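Local coordinates for CCHC-type domain-containing protein (Trypanosoma brucei brucei, PDB 7C45) that probably acts as a 3'-5' RNA exonuclease of the RNase D family that trims guide RNA, and binds a uridine-rich RNA strand, at residues D123-T129 / R141-V147; V69-F73 / A188-R193. One frame throughout, in Å; residues are numbered along the deposited sequence.

How the contacts relate
Both contacts are buried in the 3'-5' exonuclease fold, about 18 Å apart between centres, and both segments of contact 1 lie, in sequence, between those of contact 2. Contact 1 joins helix 124-136 to the loop and first turn of helix 144-152; its chemistry is mostly polar, with amide, guanidinium, water and RNA partners, and an aromatic patch at one end. Contact 2 sets helix 182-202 on sheet strand 70-74 through methyl and methylene groups, without a hydrogen bond between the two segments, while the far side of the same helix turn binds calcium. They touch where Met144 CE lies 4.0 Å from Asp191 O.

Contact 1. Residues D123-T129 / R141-V147; sequences DLQVFFT and RSGMGYV. With nucleotides of chain B.
Arg141 meets Gln125 at the RNA-binding side of the RNase D exonuclease fold, where the loop leading into helix 144-152 packs along the first turns of helix 124-136. Extended from CG to NE, Arg141 brings NH1 to 2.8 Å from Gln125 OE1, with an N-H...O angle of 157° and the acceptor in the guanidinium plane. Water 1 links the same NH1 to Asp123 OD2, and Asp237 takes NH2 in a salt bridge. Asp123, which also accepts from Cys103 N, caps helix 124-136 through OD1. Ser142 O receives Gln125 NE2 at 2.9 Å from above its carbonyl plane; NE2 also donates to U8 O2' of chain B at 2.8 Å. CG anti to the backbone N (chi1 -172°) and an extended chain beyond it carry the Gln125 amide to both acceptors. Ser142 N donates to water 2, which donates to Thr129 OG1, a hydroxyl also hydrogen-bonded to Arg140 O, while Ser142 OG accepts from U6 N3 of chain B at 2.7 Å. Gly143 N-caps helix 144-152, and Met144 N donates to U9 OP1 of chain B. The U6 base of chain B covers one face of the Tyr146 ring, its N3 3.4 Å from the Tyr146 ring plane, while Phe128 CE2 meets the ring edge, 4.0 Å from Tyr146 CE1. Val147 ends the run with a CH-pi contact, CG2 over one Phe128 face, 25° off the normal.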
loop_
_atom_site.group_PDB
_atom_site.type_symbol
_atom_site.label_atom_id
_atom_site.label_comp_id
_atom_site.label_asym_id
_atom_site.label_seq_id
_atom_site.Cartn_x
_atom_site.Cartn_y
_atom_site.Cartn_z
ATOM N N ASP A 123 2.016 7.163 1.475
ATOM C CA ASP A 123 2.343 5.764 1.229
ATOM C C ASP A 123 2.184 5.014 2.546
ATOM O O ASP A 123 2.953 5.223 3.489
ATOM C CB ASP A 123 3.757 5.644 0.667
ATOM C CG ASP A 123 4.140 4.221 0.308
ATOM O OD1 ASP A 123 3.621 3.259 0.880
ATOM O OD2 ASP A 123 5.007 4.080 -0.580
ATOM N N LEU A 124 1.167 4.163 2.627
ATOM C CA LEU A 124 0.867 3.535 3.911
ATOM C C LEU A 124 1.892 2.466 4.276
ATOM O O LEU A 124 2.091 2.176 5.467
ATOM C CB LEU A 124 -0.539 2.947 3.889
ATOM C CG LEU A 124 -1.673 3.968 3.795
ATOM C CD1 LEU A 124 -3.012 3.241 3.948
ATOM C CD2 LEU A 124 -1.534 5.115 4.818
ATOM N N GLN A 125 2.543 1.854 3.288
ATOM C CA GLN A 125 3.643 0.951 3.625
ATOM C C GLN A 125 4.752 1.712 4.324
ATOM O O GLN A 125 5.275 1.265 5.354
ATOM C CB GLN A 125 4.196 0.275 2.371
ATOM C CG GLN A 125 5.213 -0.815 2.671
ATOM C CD GLN A 125 5.911 -1.323 1.419
ATOM O OE1 GLN A 125 6.516 -0.556 0.689
ATOM N NE2 GLN A 125 5.795 -2.621 1.157
ATOM N N VAL A 126 5.116 2.875 3.773
ATOM C CA VAL A 126 6.105 3.749 4.405
ATOM C C VAL A 126 5.638 4.167 5.803
ATOM O O VAL A 126 6.436 4.189 6.752
ATOM C CB VAL A 126 6.397 4.966 3.510
ATOM C CG1 VAL A 126 7.319 5.940 4.197
ATOM C CG2 VAL A 126 7.041 4.505 2.197
ATOM N N PHE A 127 4.349 4.514 5.942
ATOM C CA PHE A 127 3.784 4.839 7.258
ATOM C C PHE A 127 4.073 3.720 8.254
ATOM O O PHE A 127 4.594 3.959 9.354
ATOM C CB PHE A 127 2.273 5.088 7.139
ATOM C CG PHE A 127 1.722 6.110 8.131
ATOM C CD1 PHE A 127 2.111 6.096 9.449
ATOM C CD2 PHE A 127 0.841 7.087 7.710
ATOM C CE1 PHE A 127 1.600 7.030 10.369
ATOM C CE2 PHE A 127 0.334 8.047 8.601
ATOM C CZ PHE A 127 0.725 8.010 9.935
ATOM N N PHE A 128 3.772 2.483 7.869
ATOM C CA PHE A 128 4.001 1.364 8.778
ATOM C C PHE A 128 5.481 1.203 9.082
ATOM O O PHE A 128 5.862 0.983 10.237
ATOM C CB PHE A 128 3.432 0.074 8.200
ATOM C CG PHE A 128 3.465 -1.090 9.167
ATOM C CD1 PHE A 128 2.501 -1.204 10.157
ATOM C CD2 PHE A 128 4.455 -2.046 9.090
ATOM C CE1 PHE A 128 2.528 -2.264 11.045
ATOM C CE2 PHE A 128 4.481 -3.115 9.972
ATOM C CZ PHE A 128 3.519 -3.226 10.942
ATOM N N THR A 129 6.340 1.323 8.063
ATOM C CA THR A 129 7.776 1.257 8.328
ATOM C C THR A 129 8.221 2.369 9.271
ATOM O O THR A 129 9.015 2.125 10.181
ATOM C CB THR A 129 8.558 1.304 7.014
ATOM O OG1 THR A 129 8.230 0.140 6.264
ATOM C CG2 THR A 129 10.061 1.314 7.289
ATOM N N ARG A 141 10.399 -2.861 4.738
ATOM C CA ARG A 141 9.098 -2.743 4.087
ATOM C C ARG A 141 8.371 -4.074 4.202
ATOM O O ARG A 141 8.846 -5.096 3.695
ATOM C CB ARG A 141 9.241 -2.361 2.614
ATOM C CG ARG A 141 9.773 -0.974 2.351
ATOM C CD ARG A 141 9.872 -0.752 0.830
ATOM N NE ARG A 141 10.416 0.556 0.487
ATOM C CZ ARG A 141 9.667 1.631 0.266
ATOM N NH1 ARG A 141 8.334 1.544 0.325
ATOM N NH2 ARG A 141 10.243 2.771 -0.031
ATOM N N SER A 142 7.215 -4.059 4.840
ATOM C CA SER A 142 6.415 -5.262 4.973
ATOM C C SER A 142 5.354 -5.312 3.886
ATOM O O SER A 142 4.894 -4.283 3.394
ATOM C CB SER A 142 5.775 -5.337 6.359
ATOM O OG SER A 142 6.801 -5.508 7.318
ATOM N N GLY A 143 5.001 -6.526 3.494
ATOM C CA GLY A 143 3.987 -6.718 2.483
ATOM C C GLY A 143 2.595 -6.429 3.031
ATOM O O GLY A 143 2.367 -6.340 4.228
ATOM N N MET A 144 1.645 -6.311 2.106
ATOM C CA MET A 144 0.277 -5.960 2.458
ATOM C C MET A 144 -0.327 -6.931 3.468
ATOM O O MET A 144 -1.053 -6.520 4.380
ATOM C CB MET A 144 -0.564 -5.921 1.180
ATOM C CG MET A 144 -2.031 -5.715 1.371
ATOM S SD MET A 144 -2.462 -4.100 2.022
ATOM C CE MET A 144 -2.409 -3.124 0.518
ATOM N N GLY A 145 -0.060 -8.224 3.314
ATOM C CA GLY A 145 -0.657 -9.192 4.223
ATOM C C GLY A 145 -0.222 -8.990 5.663
ATOM O O GLY A 145 -1.043 -8.989 6.583
ATOM N N TYR A 146 1.083 -8.806 5.863
ATOM C CA TYR A 146 1.635 -8.552 7.189
ATOM C C TYR A 146 1.111 -7.247 7.776
ATOM O O TYR A 146 0.787 -7.176 8.971
ATOM C CB TYR A 146 3.160 -8.518 7.101
ATOM C CG TYR A 146 3.839 -8.392 8.454
ATOM C CD1 TYR A 146 4.021 -7.160 9.051
ATOM C CD2 TYR A 146 4.290 -9.515 9.122
ATOM C CE1 TYR A 146 4.625 -7.052 10.284
ATOM C CE2 TYR A 146 4.913 -9.418 10.342
ATOM C CZ TYR A 146 5.081 -8.186 10.920
ATOM O OH TYR A 146 5.692 -8.079 12.147
ATOM N N VAL A 147 1.059 -6.188 6.968
ATOM C CA VAL A 147 0.575 -4.922 7.501
ATOM C C VAL A 147 -0.895 -5.028 7.851
ATOM O O VAL A 147 -1.338 -4.514 8.882
ATOM C CB VAL A 147 0.830 -3.778 6.514
ATOM C CG1 VAL A 147 0.242 -2.485 7.088
ATOM C CG2 VAL A 147 2.283 -3.648 6.253
ATOM P P U B 6 9.583 -14.915 8.846
ATOM O OP1 U B 6 9.630 -16.147 8.039
ATOM O OP2 U B 6 10.791 -14.074 8.970
ATOM O "O5'" U B 6 8.448 -13.965 8.283
ATOM C "C5'" U B 6 7.117 -14.422 8.121
ATOM C "C4'" U B 6 6.373 -13.552 7.137
ATOM O "O4'" U B 6 6.140 -12.251 7.735
ATOM C "C3'" U B 6 7.098 -13.282 5.819
ATOM O "O3'" U B 6 6.119 -13.118 4.804
ATOM C "C2'" U B 6 7.765 -11.936 6.077
ATOM O "O2'" U B 6 8.064 -11.172 4.930
ATOM C "C1'" U B 6 6.715 -11.244 6.928
ATOM N N1 U B 6 7.260 -10.209 7.805
ATOM C C2 U B 6 7.008 -8.905 7.447
ATOM O O2 U B 6 6.373 -8.594 6.453
ATOM N N3 U B 6 7.508 -7.961 8.306
ATOM C C4 U B 6 8.238 -8.203 9.440
ATOM O O4 U B 6 8.630 -7.236 10.101
ATOM C C5 U B 6 8.469 -9.586 9.727
ATOM C C6 U B 6 7.992 -10.537 8.923
ATOM P P U B 8 8.534 -9.219 0.589
ATOM O OP1 U B 8 9.665 -9.794 -0.171
ATOM O OP2 U B 8 8.590 -9.271 2.071
ATOM O "O5'" U B 8 8.345 -7.746 0.044
ATOM C "C5'" U B 8 7.875 -6.710 0.883
ATOM C "C4'" U B 8 7.708 -5.442 0.101
ATOM O "O4'" U B 8 8.978 -5.052 -0.471
ATOM C "C3'" U B 8 6.768 -5.497 -1.090
ATOM O "O3'" U B 8 5.418 -5.365 -0.697
ATOM C "C2'" U B 8 7.264 -4.345 -1.950
ATOM O "O2'" U B 8 6.816 -3.095 -1.428
ATOM C "C1'" U B 8 8.772 -4.432 -1.715
ATOM N N1 U B 8 9.475 -5.255 -2.730
ATOM C C2 U B 8 9.783 -4.658 -3.923
ATOM O O2 U B 8 9.452 -3.518 -4.178
ATOM N N3 U B 8 10.463 -5.466 -4.811
ATOM C C4 U B 8 10.863 -6.769 -4.560
ATOM O O4 U B 8 11.480 -7.401 -5.423
ATOM C C5 U B 8 10.522 -7.294 -3.276
ATOM C C6 U B 8 9.854 -6.527 -2.414
ATOM P P U B 9 4.245 -6.032 -1.570
ATOM O OP1 U B 9 2.986 -5.749 -0.837
ATOM O OP2 U B 9 4.656 -7.431 -1.830
ATOM O "O5'" U B 9 4.321 -5.239 -2.946
ATOM C "C5'" U B 9 3.626 -4.013 -3.148
ATOM C "C4'" U B 9 3.890 -3.382 -4.504
ATOM O "O4'" U B 9 5.306 -3.270 -4.774
ATOM C "C3'" U B 9 3.347 -4.094 -5.733
ATOM O "O3'" U B 9 1.965 -3.896 -5.910
ATOM C "C2'" U B 9 4.195 -3.513 -6.857
ATOM O "O2'" U B 9 3.749 -2.217 -7.240
ATOM C "C1'" U B 9 5.543 -3.366 -6.161
ATOM N N1 U B 9 6.415 -4.528 -6.410
ATOM C C2 U B 9 7.032 -4.633 -7.657
ATOM O O2 U B 9 6.899 -3.826 -8.555
ATOM N N3 U B 9 7.827 -5.734 -7.830
ATOM C C4 U B 9 8.062 -6.729 -6.903
ATOM O O4 U B 9 8.803 -7.661 -7.210
ATOM C C5 U B 9 7.388 -6.553 -5.648
ATOM C C6 U B 9 6.603 -5.486 -5.444
HETATM O O HOH W 1 7.692 4.189 -0.985
HETATM O O HOH W 2 6.159 -1.640 5.942
#

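Contact 2. Residues V69-F73 / A188-R193; sequences VVFLF and AAGDVR. With CA (calcium ion), chain E.
Behind the calcium site of the exonuclease, helix 182-202 lies against the central mixed sheet, and Val70 and Leu72 of strand 70-74 contribute part of the sheet side. The segment axes approach to 8.7 Å at an angle of 132°, so the helix runs obliquely back along the strand. Val70 divides its two methyls between three residues of the helix: CG1 sits 3.5 Å from Val192 CG2 and 3.9 Å from Ala189 CB, whereas CG2 reaches Arg193 CG at 3.6 Å. Its chi1 of 173° places CG1 anti to the backbone N and CG2 beside it, so the two branches meet different residues. Arg193 crosses Val70 at about a right angle with its methylene CG; its polar end forms a salt bridge to Glu186 and a hydrogen bond from NE to Tyr14 O. Leu72 uses one branch, CD2, which rests 4.0 Å from Ala189 CA and approaches Ala188 CB at 4.3 Å. Asp191, on another side of the helix, binds calcium through OD2 at 2.4 Å; Asp41 and Glu43 from strand 37-44 complete the protein ligands, and an RNA phosphate binds the same ion. Water 3 connects the metal to the helix backbone by accepting from Asp191 N at 3.1 Å. A helix packed on the sheet and delivering a carboxylate to metal-binding acids of a strand is characteristic of the RNase H-like DEDD exonuclease fold.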
loop_
_atom_site.group_PDB
_atom_site.type_symbol
_atom_site.label_atom_id
_atom_site.label_comp_id
_atom_site.label_asym_id
_atom_site.label_seq_id
_atom_site.Cartn_x
_atom_site.Cartn_y
_atom_site.Cartn_z
ATOM N N VAL A 69 -17.441 1.992 -3.844
ATOM C CA VAL A 69 -17.166 1.222 -5.048
ATOM C C VAL A 69 -15.659 1.220 -5.271
ATOM O O VAL A 69 -14.960 2.144 -4.856
ATOM C CB VAL A 69 -17.895 1.807 -6.291
ATOM C CG1 VAL A 69 -17.246 3.088 -6.744
ATOM C CG2 VAL A 69 -17.934 0.811 -7.444
ATOM N N VAL A 70 -15.170 0.200 -5.962
ATOM C CA VAL A 70 -13.792 0.168 -6.452
ATOM C C VAL A 70 -13.838 0.375 -7.961
ATOM O O VAL A 70 -14.460 -0.420 -8.676
ATOM C CB VAL A 70 -13.099 -1.158 -6.103
ATOM C CG1 VAL A 70 -11.710 -1.246 -6.761
ATOM C CG2 VAL A 70 -13.022 -1.325 -4.591
ATOM N N PHE A 71 -13.239 1.455 -8.442
ATOM C CA PHE A 71 -13.193 1.674 -9.887
ATOM C C PHE A 71 -11.997 0.919 -10.441
ATOM O O PHE A 71 -10.890 1.066 -9.926
ATOM C CB PHE A 71 -13.074 3.155 -10.227
ATOM C CG PHE A 71 -14.306 3.980 -9.890
ATOM C CD1 PHE A 71 -15.521 3.704 -10.484
ATOM C CD2 PHE A 71 -14.205 5.071 -9.018
ATOM C CE1 PHE A 71 -16.634 4.476 -10.199
ATOM C CE2 PHE A 71 -15.310 5.847 -8.714
ATOM C CZ PHE A 71 -16.522 5.561 -9.310
ATOM N N LEU A 72 -12.214 0.115 -11.476
ATOM C CA LEU A 72 -11.115 -0.537 -12.178
ATOM C C LEU A 72 -10.985 0.159 -13.526
ATOM O O LEU A 72 -11.760 -0.111 -14.447
ATOM C CB LEU A 72 -11.353 -2.030 -12.348
ATOM C CG LEU A 72 -11.606 -2.802 -11.053
ATOM C CD1 LEU A 72 -11.962 -4.226 -11.386
ATOM C CD2 LEU A 72 -10.356 -2.741 -10.172
ATOM N N PHE A 73 -10.025 1.059 -13.635
ATOM C CA PHE A 73 -9.856 1.809 -14.870
ATOM C C PHE A 73 -9.123 0.930 -15.866
ATOM O O PHE A 73 -7.971 0.564 -15.638
ATOM C CB PHE A 73 -9.082 3.096 -14.630
ATOM C CG PHE A 73 -9.849 4.124 -13.861
ATOM C CD1 PHE A 73 -10.791 4.913 -14.501
ATOM C CD2 PHE A 73 -9.631 4.306 -12.506
ATOM C CE1 PHE A 73 -11.501 5.866 -13.806
ATOM C CE2 PHE A 73 -10.332 5.277 -11.800
ATOM C CZ PHE A 73 -11.260 6.061 -12.456
ATOM N N ALA A 188 -7.595 -7.704 -8.843
ATOM C CA ALA A 188 -7.158 -6.323 -8.991
ATOM C C ALA A 188 -7.859 -5.392 -8.014
ATOM O O ALA A 188 -7.296 -4.366 -7.638
ATOM C CB ALA A 188 -7.389 -5.835 -10.426
ATOM N N ALA A 189 -9.088 -5.711 -7.611
ATOM C CA ALA A 189 -9.830 -4.789 -6.756
ATOM C C ALA A 189 -9.385 -4.826 -5.302
ATOM O O ALA A 189 -9.642 -3.873 -4.575
ATOM C CB ALA A 189 -11.326 -5.100 -6.803
ATOM N N GLY A 190 -8.703 -5.888 -4.879
ATOM C CA GLY A 190 -8.536 -6.126 -3.450
ATOM C C GLY A 190 -7.670 -5.092 -2.756
ATOM O O GLY A 190 -8.009 -4.616 -1.673
ATOM N N ASP A 191 -6.537 -4.727 -3.360
ATOM C CA ASP A 191 -5.577 -3.913 -2.619
ATOM C C ASP A 191 -6.131 -2.545 -2.235
ATOM O O ASP A 191 -5.850 -2.061 -1.133
ATOM C CB ASP A 191 -4.283 -3.739 -3.399
ATOM C CG ASP A 191 -3.430 -4.980 -3.402
ATOM O OD1 ASP A 191 -3.644 -5.868 -2.556
ATOM O OD2 ASP A 191 -2.534 -5.064 -4.261
ATOM N N VAL A 192 -6.894 -1.883 -3.122
ATOM C CA VAL A 192 -7.309 -0.525 -2.783
ATOM C C VAL A 192 -8.345 -0.536 -1.667
ATOM O O VAL A 192 -8.408 0.410 -0.879
ATOM C CB VAL A 192 -7.832 0.266 -3.994
ATOM C CG1 VAL A 192 -6.652 0.724 -4.887
ATOM C CG2 VAL A 192 -8.897 -0.529 -4.773
ATOM N N ARG A 193 -9.162 -1.591 -1.581
ATOM C CA ARG A 193 -10.029 -1.736 -0.408
ATOM C C ARG A 193 -9.193 -1.779 0.861
ATOM O O ARG A 193 -9.492 -1.100 1.847
ATOM C CB ARG A 193 -10.877 -3.010 -0.496
ATOM C CG ARG A 193 -11.917 -3.065 -1.595
ATOM C CD ARG A 193 -12.859 -4.238 -1.332
ATOM N NE ARG A 193 -13.663 -4.574 -2.485
ATOM C CZ ARG A 193 -13.404 -5.575 -3.321
ATOM N NH1 ARG A 193 -12.331 -6.343 -3.153
ATOM N NH2 ARG A 193 -14.202 -5.796 -4.352
HETATM CA CA CA E . -2.502 -4.663 -6.642
HETATM O O HOH W 3 -5.024 -5.805 -5.900
HETATM O O HOH W 4 -2.482 -7.147 -6.727
#